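PDB 4GQ2: nucleoporin nup120 from Schizosaccharomyces pombe, which serves as a structural component of the nuclear pore complex, whose nucleoporins can also act as docking partners for transiently associated nuclear transport factors. Local coordinates for residues Tyr58-Tyr63 against Arg75-Gln80; Arg82-Phe87 against Ile105-Asn110; Ser109-Asp114 against Ala131-Arg136; Gly115-Phe120 against Met176-Thr181; Phe516-Leu521 against Ala537-Phe542. All blocks are in the same frame, centred on the assembly; numbering follows the deposited sequence.

Contact 1 of 5, residues Tyr58-Tyr63 against Arg75-Gln80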
# COMPACT_ATOMS: atom_id res chain seq x y z
N TYR A 58 17.84 -21.16 -11.34
CA TYR A 58 18.16 -22.57 -11.05
C TYR A 58 19.35 -22.70 -10.10
O TYR A 58 19.71 -23.80 -9.67
CB TYR A 58 18.37 -23.40 -12.33
CG TYR A 58 19.38 -22.84 -13.29
CD1 TYR A 58 20.74 -23.12 -13.16
CD2 TYR A 58 18.98 -22.03 -14.36
CE1 TYR A 58 21.67 -22.60 -14.05
CE2 TYR A 58 19.90 -21.52 -15.26
CZ TYR A 58 21.24 -21.80 -15.10
OH TYR A 58 22.14 -21.28 -16.00
N ASP A 59 19.97 -21.56 -9.78
CA ASP A 59 20.97 -21.48 -8.72
C ASP A 59 21.04 -20.05 -8.19
O ASP A 59 20.71 -19.11 -8.89
CB ASP A 59 22.35 -21.93 -9.22
CG ASP A 59 23.28 -22.32 -8.09
OD1 ASP A 59 22.80 -22.48 -6.95
OD2 ASP A 59 24.49 -22.47 -8.34
N ALA A 60 21.47 -19.90 -6.94
CA ALA A 60 21.49 -18.60 -6.27
C ALA A 60 22.27 -18.66 -4.97
O ALA A 60 22.41 -19.74 -4.38
CB ALA A 60 20.07 -18.11 -6.00
N GLY A 61 22.75 -17.50 -4.53
CA GLY A 61 23.42 -17.37 -3.25
C GLY A 61 23.65 -15.92 -2.91
O GLY A 61 23.41 -15.03 -3.73
N VAL A 62 24.09 -15.66 -1.68
CA VAL A 62 24.50 -14.31 -1.31
C VAL A 62 25.91 -14.34 -0.72
O VAL A 62 26.24 -15.20 0.09
CB VAL A 62 23.48 -13.52 -0.41
CG1 VAL A 62 22.04 -13.98 -0.60
CG2 VAL A 62 23.87 -13.54 1.06
N TYR A 63 26.73 -13.40 -1.18
CA TYR A 63 28.11 -13.27 -0.77
C TYR A 63 28.31 -11.99 0.01
O TYR A 63 27.82 -10.92 -0.39
CB TYR A 63 29.02 -13.27 -2.00
CG TYR A 63 30.47 -13.05 -1.69
CD1 TYR A 63 31.26 -14.07 -1.16
CD2 TYR A 63 31.07 -11.80 -1.92
CE1 TYR A 63 32.60 -13.87 -0.86
CE2 TYR A 63 32.41 -11.59 -1.63
CZ TYR A 63 33.17 -12.63 -1.10
OH TYR A 63 34.50 -12.44 -0.81
N ARG A 75 23.24 -10.51 -3.60
CA ARG A 75 22.50 -11.69 -3.96
C ARG A 75 22.54 -11.90 -5.47
O ARG A 75 22.07 -11.06 -6.24
CB ARG A 75 21.07 -11.60 -3.43
CG ARG A 75 20.04 -12.45 -4.17
CD ARG A 75 20.21 -13.94 -3.94
NE ARG A 75 19.39 -14.65 -4.92
CZ ARG A 75 18.22 -15.21 -4.66
NH1 ARG A 75 17.71 -15.18 -3.42
NH2 ARG A 75 17.54 -15.81 -5.63
N TRP A 76 23.11 -13.03 -5.87
CA TRP A 76 23.20 -13.40 -7.28
C TRP A 76 22.22 -14.47 -7.61
O TRP A 76 21.90 -15.31 -6.76
CB TRP A 76 24.61 -13.86 -7.64
CG TRP A 76 25.10 -15.06 -6.86
CD1 TRP A 76 25.76 -15.06 -5.63
CD2 TRP A 76 25.01 -16.48 -7.23
NE1 TRP A 76 26.07 -16.34 -5.23
CE2 TRP A 76 25.65 -17.24 -6.14
CE3 TRP A 76 24.49 -17.18 -8.31
CZ2 TRP A 76 25.74 -18.63 -6.16
CZ3 TRP A 76 24.59 -18.58 -8.33
CH2 TRP A 76 25.20 -19.29 -7.27
N SER A 77 21.73 -14.45 -8.84
CA SER A 77 20.84 -15.48 -9.32
C SER A 77 21.19 -15.73 -10.79
O SER A 77 21.68 -14.83 -11.47
CB SER A 77 19.37 -15.05 -9.18
OG SER A 77 19.08 -14.64 -7.84
N ILE A 78 20.96 -16.95 -11.25
CA ILE A 78 21.20 -17.29 -12.66
C ILE A 78 19.97 -17.94 -13.30
O ILE A 78 19.29 -18.75 -12.67
CB ILE A 78 22.47 -18.16 -12.86
CG1 ILE A 78 22.41 -19.46 -12.03
CG2 ILE A 78 23.72 -17.34 -12.55
CD1 ILE A 78 23.60 -20.37 -12.26
N PHE A 79 19.71 -17.58 -14.55
CA PHE A 79 18.47 -17.95 -15.24
C PHE A 79 18.74 -18.60 -16.59
O PHE A 79 19.81 -18.43 -17.17
CB PHE A 79 17.56 -16.71 -15.40
CG PHE A 79 17.26 -16.00 -14.10
CD1 PHE A 79 18.14 -15.05 -13.59
CD2 PHE A 79 16.11 -16.31 -13.37
CE1 PHE A 79 17.87 -14.40 -12.39
CE2 PHE A 79 15.84 -15.67 -12.17
CZ PHE A 79 16.72 -14.71 -11.68
N GLN A 80 17.77 -19.35 -17.09
CA GLN A 80 17.91 -20.04 -18.37
C GLN A 80 17.78 -19.12 -19.59
O GLN A 80 17.73 -19.58 -20.73
CB GLN A 80 16.95 -21.23 -18.46
CG GLN A 80 17.42 -22.43 -17.65
CD GLN A 80 16.49 -23.62 -17.76
OE1 GLN A 80 15.28 -23.51 -17.53
NE2 GLN A 80 17.05 -24.77 -18.11
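The indole of W76 lies flat against the facing backbone: G61 N stands 3.3 Å above the ring plane, over its centre, A60 C is above the rim, and D59 OD2, which also accepts the D114 amide, meets the edge, 3.4 Å from W76 CH2. W76 CG sits between its backbone N and carbonyl carbon (chi1 59°), folding the ring back over G61. I78 CG1 lies over a face of the Y58 ring, 4.2 Å from the centroid, with Q80 N at the edge; Y58 OH bonds V111 O. With segment directions 165° apart, strands 59-64 and 73-79 form a beta hairpin edging a five-stranded propeller sheet, where W76 N donates to G61 O at 2.9 Å and G61 N to W76 O. Replacing W76 by an alanine is likely to open a gap over G61 and leave D59 without its ring neighbour. V62 CG1 packs on R75 CD, and beyond it the guanidinium takes A60 CB over a face, while NE and NH2 grip S77 OG side-on.

Contact 2 of 5, residues Arg82-Phe87 against Ile105-Asn110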
# COMPACT_ATOMS: atom_id res chain seq x y z
N ARG A 82 20.23 -17.06 -20.08
CA ARG A 82 21.66 -16.72 -20.16
C ARG A 82 21.99 -15.42 -19.45
O ARG A 82 22.73 -14.58 -19.97
CB ARG A 82 22.15 -16.67 -21.62
CG ARG A 82 21.94 -17.95 -22.41
CD ARG A 82 22.40 -17.79 -23.85
NE ARG A 82 21.51 -18.50 -24.76
CZ ARG A 82 21.82 -18.87 -26.00
NH1 ARG A 82 23.03 -18.61 -26.51
NH2 ARG A 82 20.93 -19.51 -26.74
N THR A 83 21.43 -15.25 -18.25
CA THR A 83 21.69 -14.05 -17.45
C THR A 83 22.16 -14.39 -16.04
O THR A 83 21.88 -15.48 -15.52
CB THR A 83 20.44 -13.16 -17.33
OG1 THR A 83 19.39 -13.88 -16.67
CG2 THR A 83 19.96 -12.67 -18.71
N LEU A 84 22.90 -13.45 -15.45
CA LEU A 84 23.20 -13.44 -14.02
C LEU A 84 22.83 -12.06 -13.48
O LEU A 84 23.32 -11.04 -13.96
CB LEU A 84 24.69 -13.77 -13.79
CG LEU A 84 25.55 -13.32 -12.59
CD1 LEU A 84 24.89 -13.45 -11.22
CD2 LEU A 84 26.86 -14.09 -12.60
N THR A 85 21.93 -12.03 -12.50
CA THR A 85 21.50 -10.78 -11.89
C THR A 85 22.09 -10.62 -10.51
O THR A 85 22.25 -11.61 -9.79
CB THR A 85 19.97 -10.68 -11.77
OG1 THR A 85 19.51 -11.66 -10.83
CG2 THR A 85 19.30 -10.88 -13.13
N ILE A 86 22.43 -9.39 -10.14
CA ILE A 86 22.97 -9.10 -8.82
C ILE A 86 22.17 -7.99 -8.14
O ILE A 86 22.05 -6.89 -8.67
CB ILE A 86 24.45 -8.68 -8.87
CG1 ILE A 86 25.27 -9.72 -9.63
CG2 ILE A 86 25.00 -8.48 -7.47
CD1 ILE A 86 26.58 -9.19 -10.20
N PHE A 87 21.64 -8.30 -6.96
CA PHE A 87 20.91 -7.35 -6.13
C PHE A 87 21.66 -7.12 -4.81
O PHE A 87 22.09 -8.06 -4.16
CB PHE A 87 19.52 -7.90 -5.82
CG PHE A 87 18.55 -7.80 -6.96
CD1 PHE A 87 18.65 -8.64 -8.07
CD2 PHE A 87 17.50 -6.87 -6.92
CE1 PHE A 87 17.73 -8.56 -9.12
CE2 PHE A 87 16.59 -6.78 -7.96
CZ PHE A 87 16.69 -7.63 -9.06
N ILE A 105 23.78 -9.26 -16.12
CA ILE A 105 24.90 -9.62 -16.97
C ILE A 105 24.46 -10.72 -17.92
O ILE A 105 23.97 -11.75 -17.48
CB ILE A 105 26.10 -10.09 -16.11
CG1 ILE A 105 26.55 -8.96 -15.19
CG2 ILE A 105 27.26 -10.54 -17.00
CD1 ILE A 105 27.45 -9.36 -14.04
N HIS A 106 24.62 -10.48 -19.21
CA HIS A 106 24.25 -11.45 -20.23
C HIS A 106 25.45 -12.21 -20.69
O HIS A 106 26.55 -11.65 -20.80
CB HIS A 106 23.60 -10.79 -21.44
CG HIS A 106 22.40 -9.95 -21.10
ND1 HIS A 106 21.14 -10.41 -21.21
CD2 HIS A 106 22.30 -8.63 -20.65
CE1 HIS A 106 20.27 -9.44 -20.86
NE2 HIS A 106 20.98 -8.35 -20.51
N PHE A 107 25.23 -13.50 -20.97
CA PHE A 107 26.27 -14.43 -21.39
C PHE A 107 25.86 -15.07 -22.71
O PHE A 107 24.67 -15.13 -23.02
CB PHE A 107 26.45 -15.52 -20.33
CG PHE A 107 27.10 -15.03 -19.07
CD1 PHE A 107 26.34 -14.43 -18.06
CD2 PHE A 107 28.47 -15.17 -18.88
CE1 PHE A 107 26.95 -13.99 -16.90
CE2 PHE A 107 29.08 -14.73 -17.71
CZ PHE A 107 28.32 -14.13 -16.72
N PRO A 108 26.85 -15.55 -23.50
CA PRO A 108 26.55 -16.24 -24.76
C PRO A 108 26.08 -17.67 -24.52
O PRO A 108 25.52 -18.30 -25.43
CB PRO A 108 27.91 -16.26 -25.49
CG PRO A 108 28.85 -15.44 -24.67
CD PRO A 108 28.30 -15.42 -23.28
N SER A 109 26.33 -18.17 -23.31
CA SER A 109 25.90 -19.50 -22.88
C SER A 109 25.50 -19.46 -21.40
O SER A 109 26.02 -18.63 -20.65
CB SER A 109 27.03 -20.50 -23.10
OG SER A 109 26.85 -21.65 -22.31
N ASN A 110 24.60 -20.35 -21.00
CA ASN A 110 24.12 -20.42 -19.62
C ASN A 110 25.23 -20.66 -18.60
O ASN A 110 26.03 -21.57 -18.75
CB ASN A 110 23.05 -21.52 -19.47
CG ASN A 110 21.65 -21.04 -19.84
OD1 ASN A 110 21.30 -19.89 -19.64
ND2 ASN A 110 20.85 -21.95 -20.39
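R82 meets the chain beyond strand 101-106 with three polar groups. Its carbonyl O accepts F107 N at 2.9 Å. With CG beside its backbone N (chi1 -57°) and the chain bent at chi3, R82 NH1 reaches P108 O at 2.7 Å, but the donor stands 40° out of that carbonyl plane, not on a lone pair. Its amide N donates a weak bond to N110 OD1, 3.1 Å away and bent to 125° at the hydrogen. Further along, L84 and I105 form an antiparallel hydrogen-bonded pair: L84 N approaches I105 O in the carbonyl plane at 2.9 Å, and I105 N returns to L84 O at 2.8 Å. I105 O also takes a CA-H...O contact from T83 CA at 3.2 Å. These bonds join strands 83-88 and 101-106, interior neighbours in the five-stranded sheet of the propeller domain. T83 and H106, a non-hydrogen-bonded pair, send their side chains the same way and side by side, T83 CG2 lying 3.6 Å from H106 ND1; the T83 hydroxyl bonds N81, and the imidazole stacks on W26. On the other face apolar groups meet, L84 CB approaching F107 CE1 to 3.9 Å and I86 touching I105 through their CD1 methyls.

Contact 3 of 5, residues Ser109-Asp114 against Ala131-Arg136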
# COMPACT_ATOMS: atom_id res chain seq x y z
N SER A 109 26.33 -18.17 -23.31
CA SER A 109 25.90 -19.50 -22.88
C SER A 109 25.50 -19.46 -21.40
O SER A 109 26.02 -18.63 -20.65
CB SER A 109 27.03 -20.50 -23.10
OG SER A 109 26.85 -21.65 -22.31
N ASN A 110 24.60 -20.35 -21.00
CA ASN A 110 24.12 -20.42 -19.62
C ASN A 110 25.23 -20.66 -18.60
O ASN A 110 26.03 -21.57 -18.75
CB ASN A 110 23.05 -21.52 -19.47
CG ASN A 110 21.65 -21.04 -19.84
OD1 ASN A 110 21.30 -19.89 -19.64
ND2 ASN A 110 20.85 -21.95 -20.39
N VAL A 111 25.27 -19.83 -17.55
CA VAL A 111 26.15 -20.08 -16.42
C VAL A 111 25.77 -21.45 -15.84
O VAL A 111 24.58 -21.75 -15.70
CB VAL A 111 26.04 -18.99 -15.33
CG1 VAL A 111 27.01 -19.28 -14.19
CG2 VAL A 111 26.32 -17.62 -15.92
N MET A 112 26.76 -22.27 -15.54
CA MET A 112 26.48 -23.59 -14.99
C MET A 112 26.13 -23.51 -13.52
O MET A 112 26.57 -22.60 -12.81
CB MET A 112 27.67 -24.56 -15.21
CG MET A 112 28.87 -24.31 -14.32
SD MET A 112 30.02 -25.70 -14.33
CE MET A 112 31.02 -25.36 -12.87
N LYS A 113 25.32 -24.46 -13.07
CA LYS A 113 25.00 -24.64 -11.67
C LYS A 113 26.31 -24.79 -10.89
O LYS A 113 27.25 -25.45 -11.35
CB LYS A 113 24.11 -25.89 -11.53
CG LYS A 113 23.85 -26.35 -10.11
CD LYS A 113 22.56 -25.79 -9.53
CE LYS A 113 22.18 -26.50 -8.24
NZ LYS A 113 23.04 -26.09 -7.09
N ASP A 114 26.38 -24.14 -9.74
CA ASP A 114 27.62 -24.08 -8.94
C ASP A 114 28.73 -23.39 -9.71
O ASP A 114 29.91 -23.54 -9.38
CB ASP A 114 28.06 -25.49 -8.51
CG ASP A 114 26.95 -26.25 -7.83
OD1 ASP A 114 26.64 -25.95 -6.67
OD2 ASP A 114 26.39 -27.17 -8.46
N ALA A 131 32.79 -16.81 -13.09
CA ALA A 131 31.65 -17.50 -13.68
C ALA A 131 32.06 -18.42 -14.82
O ALA A 131 32.86 -18.03 -15.68
CB ALA A 131 30.61 -16.49 -14.16
N ILE A 132 31.51 -19.63 -14.82
CA ILE A 132 31.75 -20.61 -15.87
C ILE A 132 30.42 -20.99 -16.51
O ILE A 132 29.45 -21.31 -15.82
CB ILE A 132 32.47 -21.87 -15.35
CG1 ILE A 132 33.89 -21.53 -14.86
CG2 ILE A 132 32.54 -22.95 -16.42
CD1 ILE A 132 34.50 -22.53 -13.91
N THR A 133 30.40 -20.94 -17.84
CA THR A 133 29.19 -21.22 -18.58
C THR A 133 29.21 -22.66 -19.08
O THR A 133 30.22 -23.35 -18.96
CB THR A 133 29.03 -20.23 -19.75
OG1 THR A 133 30.16 -20.33 -20.63
CG2 THR A 133 28.95 -18.80 -19.21
N HIS A 134 28.08 -23.12 -19.63
CA HIS A 134 27.97 -24.47 -20.18
C HIS A 134 28.90 -24.66 -21.36
O HIS A 134 29.27 -25.79 -21.70
CB HIS A 134 26.52 -24.78 -20.57
CG HIS A 134 26.31 -26.17 -21.12
ND1 HIS A 134 26.26 -26.42 -22.45
CD2 HIS A 134 26.16 -27.40 -20.48
CE1 HIS A 134 26.08 -27.74 -22.64
NE2 HIS A 134 26.02 -28.34 -21.44
N ALA A 135 29.30 -23.55 -21.98
CA ALA A 135 30.24 -23.57 -23.10
C ALA A 135 31.68 -23.67 -22.62
O ALA A 135 32.60 -23.83 -23.43
CB ALA A 135 30.07 -22.35 -23.97
N ARG A 136 31.86 -23.55 -21.31
CA ARG A 136 33.15 -23.77 -20.63
C ARG A 136 34.13 -22.62 -20.74
O ARG A 136 35.34 -22.84 -20.64
CB ARG A 136 33.81 -25.09 -21.05
CG ARG A 136 33.10 -26.32 -20.52
CD ARG A 136 33.79 -27.58 -20.99
NE ARG A 136 32.88 -28.72 -21.01
CZ ARG A 136 33.25 -29.97 -21.24
NH1 ARG A 136 34.53 -30.27 -21.47
NH2 ARG A 136 32.33 -30.94 -21.25
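S109 OG lies opposite its own backbone N across the CA-CB bond (chi1 160°), beside the carbonyl carbon, which carries it across to the turn that follows strand 126-133, where it accepts A135 N at 3.1 Å in a weak, bent bond. M112 is turned differently: chi1 of 74° sets CG between its own backbone N and carbonyl carbon, and this brings CG within 3.4 Å of I132 O and leaves the extended thioether to run past the isoleucine, SD to I132 CG2 4.3 Å. Between these two side chains the backbones carry the firmer bonds. M112 N points at I132 O, 2.9 Å away and in the carbonyl plane, with an almost straight 173° at the hydrogen, and H134 N meets N110 O at 2.7 Å. They frame V111 and T133, an antiparallel non-hydrogen-bonded pair whose CA atoms come to 3.9 Å while their side chains diverge. The T133 methyl CG2 packs on S109 O at 3.3 Å, and the A135 methyl rests on S109 CB. T133 to R136 form a type I beta turn, closed by R136 N to T133 O. The chain turns a corner at K113 and D114 and then enters strand 115-121, first of the next four-stranded antiparallel sheet; such a passage from sheet to sheet is characteristic of successive blades in a beta-propeller.

Contact 4 of 5, residues Gly115-Phe120 against Met176-Thr181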
# COMPACT_ATOMS: atom_id res chain seq x y z
N GLY A 115 28.35 -22.62 -10.74
CA GLY A 115 29.30 -21.95 -11.61
C GLY A 115 29.54 -20.48 -11.32
O GLY A 115 30.04 -19.76 -12.19
N VAL A 116 29.21 -20.03 -10.11
CA VAL A 116 29.44 -18.65 -9.71
C VAL A 116 30.20 -18.63 -8.38
O VAL A 116 29.78 -19.25 -7.41
CB VAL A 116 28.11 -17.86 -9.57
CG1 VAL A 116 28.38 -16.40 -9.20
CG2 VAL A 116 27.28 -17.92 -10.85
N ALA A 117 31.32 -17.91 -8.35
CA ALA A 117 32.15 -17.83 -7.17
C ALA A 117 32.62 -16.40 -6.98
O ALA A 117 32.93 -15.71 -7.95
CB ALA A 117 33.33 -18.79 -7.28
N PHE A 118 32.69 -15.97 -5.72
CA PHE A 118 33.03 -14.60 -5.39
C PHE A 118 34.34 -14.50 -4.62
O PHE A 118 34.72 -15.43 -3.89
CB PHE A 118 31.92 -14.00 -4.53
CG PHE A 118 30.72 -13.53 -5.30
CD1 PHE A 118 29.83 -14.44 -5.87
CD2 PHE A 118 30.45 -12.17 -5.44
CE1 PHE A 118 28.72 -14.00 -6.57
CE2 PHE A 118 29.34 -11.72 -6.14
CZ PHE A 118 28.48 -12.64 -6.71
N SER A 119 35.02 -13.38 -4.78
CA SER A 119 36.19 -13.05 -3.97
C SER A 119 36.33 -11.53 -3.83
O SER A 119 35.88 -10.78 -4.70
CB SER A 119 37.46 -13.65 -4.58
OG SER A 119 38.52 -13.63 -3.63
N PHE A 120 36.96 -11.10 -2.75
CA PHE A 120 37.10 -9.67 -2.45
C PHE A 120 38.55 -9.27 -2.18
O PHE A 120 39.23 -9.91 -1.38
CB PHE A 120 36.21 -9.31 -1.25
CG PHE A 120 36.22 -7.85 -0.90
CD1 PHE A 120 35.51 -6.93 -1.67
CD2 PHE A 120 36.94 -7.39 0.20
CE1 PHE A 120 35.52 -5.59 -1.34
CE2 PHE A 120 36.96 -6.05 0.53
CZ PHE A 120 36.24 -5.14 -0.24
N MET A 176 33.39 -25.24 -8.09
CA MET A 176 34.39 -24.18 -7.95
C MET A 176 34.60 -23.80 -6.49
O MET A 176 33.71 -23.96 -5.66
CB MET A 176 33.97 -22.91 -8.70
CG MET A 176 33.48 -23.10 -10.12
SD MET A 176 32.62 -21.63 -10.71
CE MET A 176 33.96 -20.47 -10.95
N ALA A 177 35.80 -23.29 -6.20
CA ALA A 177 36.07 -22.62 -4.94
C ALA A 177 37.14 -21.56 -5.16
O ALA A 177 38.31 -21.89 -5.37
CB ALA A 177 36.48 -23.61 -3.86
N ALA A 178 36.72 -20.30 -5.14
CA ALA A 178 37.63 -19.16 -5.20
C ALA A 178 38.65 -19.27 -4.07
O ALA A 178 38.30 -19.51 -2.92
CB ALA A 178 36.84 -17.87 -5.08
N ILE A 179 39.92 -19.10 -4.42
CA ILE A 179 41.00 -19.13 -3.43
C ILE A 179 41.37 -17.70 -3.05
O ILE A 179 41.73 -17.42 -1.90
CB ILE A 179 42.23 -19.91 -3.97
CG1 ILE A 179 41.88 -21.38 -4.22
CG2 ILE A 179 43.43 -19.77 -3.04
CD1 ILE A 179 41.14 -22.07 -3.09
N SER A 180 41.26 -16.81 -4.03
CA SER A 180 41.66 -15.42 -3.91
C SER A 180 41.13 -14.64 -5.10
O SER A 180 40.38 -15.17 -5.93
CB SER A 180 43.19 -15.31 -3.87
OG SER A 180 43.74 -15.67 -5.13
N THR A 181 41.54 -13.38 -5.20
CA THR A 181 41.16 -12.52 -6.32
C THR A 181 41.88 -12.87 -7.62
O THR A 181 41.63 -12.27 -8.65
CB THR A 181 41.39 -11.02 -6.01
OG1 THR A 181 42.59 -10.86 -5.24
CG2 THR A 181 40.20 -10.47 -5.23
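Strand residues G115-F120 and M176-A178 run almost parallel, 10° apart in direction, but their axes approach only to 6.4 Å, and the contact is made by side chains rather than by backbone bonds. M176 bends at chi3 (72°), which lays its sulfur against the G115 backbone, SD to G115 C 3.3 Å, and turns CE to A117 CB at 4.1 Å. A serine in place of M176 would probably leave a gap beside G115 and take from A117 its thioether neighbour. A178 CB rests against both the A117 methyl, 4.2 Å from CB to CB, and F118 O, 3.4 Å away. Further on, S119 OG packs on S180 C at 3.2 Å, and T181 CG2 meets F120 C at 3.7 Å; the carbonyl oxygens of S180 and T181 accept the hydroxyls of Y130 and Y140. Each strand opens its own four-stranded antiparallel sheet, and their parallel course without pairing is consistent with the first strands of adjacent beta-propeller blades, side by side.

Contact 5 of 5, residues Phe516-Leu521 against Ala537-Phe542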
# COMPACT_ATOMS: atom_id res chain seq x y z
N PHE A 516 6.38 -21.27 -8.67
CA PHE A 516 7.62 -21.85 -9.20
C PHE A 516 8.85 -21.14 -8.64
O PHE A 516 9.90 -21.75 -8.45
CB PHE A 516 7.63 -21.84 -10.74
CG PHE A 516 6.65 -22.81 -11.35
CD1 PHE A 516 6.84 -24.19 -11.25
CD2 PHE A 516 5.52 -22.34 -12.03
CE1 PHE A 516 5.93 -25.09 -11.80
CE2 PHE A 516 4.61 -23.24 -12.59
CZ PHE A 516 4.82 -24.61 -12.47
N GLY A 517 8.72 -19.84 -8.37
CA GLY A 517 9.79 -19.05 -7.77
C GLY A 517 10.05 -19.35 -6.29
O GLY A 517 11.01 -18.82 -5.71
N ASP A 518 9.21 -20.20 -5.70
CA ASP A 518 9.34 -20.56 -4.28
C ASP A 518 10.30 -21.72 -4.01
O ASP A 518 10.57 -22.05 -2.85
CB ASP A 518 7.97 -20.85 -3.66
CG ASP A 518 7.08 -19.62 -3.65
OD1 ASP A 518 7.60 -18.51 -3.43
OD2 ASP A 518 5.86 -19.77 -3.87
N GLU A 519 10.83 -22.33 -5.08
CA GLU A 519 11.81 -23.39 -4.94
C GLU A 519 13.05 -22.90 -4.19
O GLU A 519 13.64 -21.88 -4.55
CB GLU A 519 12.21 -23.93 -6.31
CG GLU A 519 13.18 -25.11 -6.28
CD GLU A 519 13.30 -25.82 -7.62
OE1 GLU A 519 12.75 -25.32 -8.62
OE2 GLU A 519 13.95 -26.88 -7.67
N ILE A 520 13.43 -23.61 -3.13
CA ILE A 520 14.63 -23.30 -2.36
C ILE A 520 15.86 -23.64 -3.20
O ILE A 520 15.80 -24.54 -4.05
CB ILE A 520 14.63 -24.03 -0.99
CG1 ILE A 520 15.83 -23.64 -0.12
CG2 ILE A 520 14.58 -25.55 -1.17
CD1 ILE A 520 15.77 -22.24 0.44
N LEU A 521 16.96 -22.92 -3.01
CA LEU A 521 18.18 -23.15 -3.79
C LEU A 521 19.42 -23.17 -2.92
O LEU A 521 20.29 -24.02 -3.10
CB LEU A 521 18.35 -22.11 -4.90
CG LEU A 521 17.23 -21.95 -5.94
CD1 LEU A 521 17.51 -20.75 -6.84
CD2 LEU A 521 17.04 -23.21 -6.76
N ALA A 537 14.01 -19.28 -5.75
CA ALA A 537 14.23 -19.09 -7.18
C ALA A 537 13.81 -17.71 -7.70
O ALA A 537 14.20 -17.34 -8.81
CB ALA A 537 13.55 -20.19 -7.98
N ASN A 538 13.01 -16.98 -6.93
CA ASN A 538 12.73 -15.56 -7.26
C ASN A 538 12.43 -14.68 -6.05
O ASN A 538 11.78 -13.64 -6.17
CB ASN A 538 11.69 -15.40 -8.41
CG ASN A 538 10.24 -15.54 -7.96
OD1 ASN A 538 9.32 -15.15 -8.69
ND2 ASN A 538 10.02 -16.10 -6.78
N LYS A 539 12.93 -15.11 -4.89
CA LYS A 539 12.72 -14.43 -3.62
C LYS A 539 13.93 -14.62 -2.70
O LYS A 539 14.60 -15.66 -2.76
CB LYS A 539 11.45 -14.97 -2.94
CG LYS A 539 10.17 -14.79 -3.75
CD LYS A 539 8.96 -15.38 -3.04
CE LYS A 539 7.69 -15.20 -3.85
NZ LYS A 539 7.55 -16.21 -4.94
N VAL A 540 14.23 -13.60 -1.88
CA VAL A 540 15.18 -13.69 -0.77
C VAL A 540 14.39 -13.63 0.52
O VAL A 540 13.37 -12.94 0.60
CB VAL A 540 16.13 -12.47 -0.63
CG1 VAL A 540 17.57 -12.92 -0.48
CG2 VAL A 540 15.98 -11.49 -1.78
N ALA A 541 14.90 -14.30 1.55
CA ALA A 541 14.25 -14.30 2.84
C ALA A 541 15.28 -14.39 3.96
O ALA A 541 16.46 -14.64 3.71
CB ALA A 541 13.25 -15.44 2.92
N PHE A 542 14.84 -14.14 5.19
CA PHE A 542 15.65 -14.45 6.36
C PHE A 542 14.82 -15.04 7.48
O PHE A 542 13.61 -14.85 7.53
CB PHE A 542 16.43 -13.24 6.89
CG PHE A 542 16.12 -11.95 6.20
CD1 PHE A 542 14.98 -11.23 6.53
CD2 PHE A 542 16.98 -11.45 5.23
CE1 PHE A 542 14.69 -10.03 5.89
CE2 PHE A 542 16.70 -10.26 4.59
CZ PHE A 542 15.56 -9.54 4.92
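G517 and A537 face each other in the buried part of the contact, their CA atoms 4.5 Å apart. G517 O accepts N538 N at 3.0 Å, the donor lying in the carbonyl plane and on a lone pair, and A537 N makes a weak bond to E519 O at 2.9 Å. Around these backbone bonds L521 CD1 packs on A537 CA at 3.7 Å, and the A537 methyl rests 3.7 Å from G517 O. The looser side belongs to partly exposed D518 and E519. There the K539 chain, extended as far as CE, turns at chi4 (80°) and brings NZ to D518 OD1 at 2.8 Å in a salt bridge, approaching from above the carboxylate plane by 39°. NZ has a second salt bridge to D514, so two acids probably balance this buried lysine; D518 OD2 is bound by H515. The E519 side chain only skims A537, with 4.3 Å between their CB atoms, and its carboxylate pairs with K369. The contact thus joins the exit of helix 492-515 to the bend between strands 532-536 and 539-544, with strand 532-536 lying between 520-525 and 539-544 in the mixed sheet and helix 46-55 alongside.

Contacts 1 and 2 are largely buried and build one sheet, strands 73-79 and 83-88 being neighbours in it; both rest on backbone ladders, to which contact 1 adds aromatic rings and contact 2 the polar groups of R82. Contacts 3, 4 and 5 are only partly buried. Contact 3 begins on S109 and N110, where contact 2 ends, and leads the chain to strand 115-121, which contact 4 sets against the following sheet. Contact 4 differs in kind, relying on packing of small and thioether side chains, whereas contact 3 rests on backbone bonds and contact 5 adds a salt bridge. Contact 5 lies about 10 Å from contact 1, centre to centre, and R75 NH1 bonds K539 O between them.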